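Local coordinates for protein Nsp15 (Middle East respiratory syndrome-related coronavirus, PDB 5YVD) that cleaves RNA as an endoribonuclease of the coronavirus replicase, probably cutting after uridylates as related EndoU enzymes do, at residues L211-S215 against D216-K220. Sequence-based numbering, arbitrary orientation.
Sequences LSFDS and DVFIK
With chi1 at -173°, Asp214 sets its carboxylate trans to its own backbone N and bends it back toward the start of helix 215-221. There OD1 accepts from Asp216 N at 3.2 Å. The N-H comes from above the carboxylate plane, 57° out of it, and the bond is bent. Phe213 has chi1 -75°, with CG opposite its carbonyl carbon, and this turns the ring toward Val217 and Phe218. Its CD1 touches Val217 CG1 at 3.7 Å, the two side chains crossing at about a right angle. Phe213 CB also packs on Phe218 CB at 4.0 Å. The backbone carries the first helical turn. Asp214 O takes Phe218 N at 3.3 Å, with a weak second bond from Val217 N. Ser215 O receives Ile219 N at 3.0 Å, nearly straight, and Ile219 CG1 lies against the same oxygen. One turn in, Lys220 NZ forms a salt bridge with Asp216 OD2 at 2.8 Å on its syn side. The carboxylates of Asp214 and Asp216 would probably suit the helix dipole here, with Lys220 partly offsetting the charge of Asp216. Ser215 OG bonds to Glu230, and Phe218 meets Phe210 edge-to-face, tying the turn to helices 229-234 and 205-212. This is a helix N-cap by Asp214, in the short link between two helices on the surface of the EndoU endoribonuclease region.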
loop_
_atom_site.group_PDB
_atom_site.type_symbol
_atom_site.label_atom_id
_atom_site.label_comp_id
_atom_site.label_asym_id
_atom_site.label_seq_id
_atom_site.Cartn_x
_atom_site.Cartn_y
_atom_site.Cartn_z
ATOM N N LEU A 211 32.127 13.606 33.836
ATOM C CA LEU A 211 31.386 14.477 32.936
ATOM C C LEU A 211 31.855 15.908 32.961
ATOM O O LEU A 211 31.623 16.612 31.985
ATOM C CB LEU A 211 29.894 14.448 33.238
ATOM C CG LEU A 211 29.299 13.069 33.038
ATOM C CD1 LEU A 211 27.852 13.086 33.502
ATOM C CD2 LEU A 211 29.444 12.682 31.579
ATOM N N SER A 212 32.500 16.321 34.061
ATOM C CA SER A 212 32.958 17.709 34.239
ATOM C C SER A 212 34.458 17.912 34.149
ATOM O O SER A 212 34.876 18.973 33.778
ATOM C CB SER A 212 32.488 18.271 35.581
ATOM O OG SER A 212 33.180 17.649 36.662
ATOM N N PHE A 213 35.274 16.924 34.491
ATOM C CA PHE A 213 36.753 17.125 34.561
ATOM C C PHE A 213 37.475 17.153 33.215
ATOM O O PHE A 213 37.148 16.410 32.301
ATOM C CB PHE A 213 37.416 16.003 35.379
ATOM C CG PHE A 213 37.208 16.121 36.860
ATOM C CD1 PHE A 213 38.166 15.642 37.740
ATOM C CD2 PHE A 213 36.060 16.719 37.390
ATOM C CE1 PHE A 213 37.977 15.752 39.114
ATOM C CE2 PHE A 213 35.871 16.819 38.761
ATOM C CZ PHE A 213 36.827 16.335 39.621
ATOM N N ASP A 214 38.498 17.984 33.109
ATOM C CA ASP A 214 39.518 17.778 32.086
ATOM C C ASP A 214 40.025 16.324 32.156
ATOM O O ASP A 214 40.188 15.789 33.250
ATOM C CB ASP A 214 40.702 18.702 32.317
ATOM C CG ASP A 214 41.696 18.623 31.192
ATOM O OD1 ASP A 214 42.799 18.068 31.381
ATOM O OD2 ASP A 214 41.345 19.064 30.089
ATOM N N SER A 215 40.322 15.725 31.004
ATOM C CA SER A 215 40.696 14.321 30.933
ATOM C C SER A 215 41.962 13.975 31.718
ATOM O O SER A 215 42.025 12.926 32.377
ATOM C CB SER A 215 40.830 13.832 29.470
ATOM O OG SER A 215 42.138 13.973 28.960
ATOM N N ASP A 216 42.966 14.844 31.642
ATOM C CA ASP A 216 44.232 14.595 32.341
ATOM C C ASP A 216 44.076 14.596 33.888
ATOM O O ASP A 216 44.711 13.793 34.581
ATOM C CB ASP A 216 45.300 15.593 31.885
ATOM C CG ASP A 216 46.686 15.178 32.305
ATOM O OD1 ASP A 216 47.181 14.141 31.801
ATOM O OD2 ASP A 216 47.282 15.884 33.147
ATOM N N VAL A 217 43.199 15.469 34.394
ATOM C CA VAL A 217 42.925 15.583 35.833
ATOM C C VAL A 217 42.178 14.346 36.383
ATOM O O VAL A 217 42.344 13.955 37.543
ATOM C CB VAL A 217 42.106 16.870 36.115
ATOM C CG1 VAL A 217 41.653 16.949 37.560
ATOM C CG2 VAL A 217 42.918 18.103 35.753
ATOM N N PHE A 218 41.346 13.748 35.546
ATOM C CA PHE A 218 40.525 12.618 35.943
ATOM C C PHE A 218 41.370 11.331 35.922
ATOM O O PHE A 218 41.391 10.566 36.903
ATOM C CB PHE A 218 39.301 12.523 35.011
ATOM C CG PHE A 218 38.365 11.375 35.329
ATOM C CD1 PHE A 218 37.254 11.572 36.129
ATOM C CD2 PHE A 218 38.593 10.116 34.801
ATOM C CE1 PHE A 218 36.400 10.535 36.427
ATOM C CE2 PHE A 218 37.756 9.067 35.089
ATOM C CZ PHE A 218 36.653 9.272 35.910
ATOM N N ILE A 219 42.058 11.094 34.806
ATOM C CA ILE A 219 42.933 9.946 34.681
ATOM C C ILE A 219 43.828 9.834 35.915
ATOM O O ILE A 219 43.969 8.744 36.501
ATOM C CB ILE A 219 43.780 9.996 33.373
ATOM C CG1 ILE A 219 42.895 9.685 32.156
ATOM C CG2 ILE A 219 44.909 8.969 33.409
ATOM C CD1 ILE A 219 43.575 9.867 30.822
ATOM N N LYS A 220 44.400 10.965 36.322
ATOM C CA LYS A 220 45.327 10.988 37.452
ATOM C C LYS A 220 44.635 10.881 38.810
ATOM O O LYS A 220 45.159 10.233 39.713
ATOM C CB LYS A 220 46.223 12.222 37.385
ATOM C CG LYS A 220 47.193 12.174 36.210
ATOM C CD LYS A 220 47.827 13.531 35.937
ATOM C CE LYS A 220 48.839 13.434 34.801
ATOM N NZ LYS A 220 49.460 14.750 34.457
#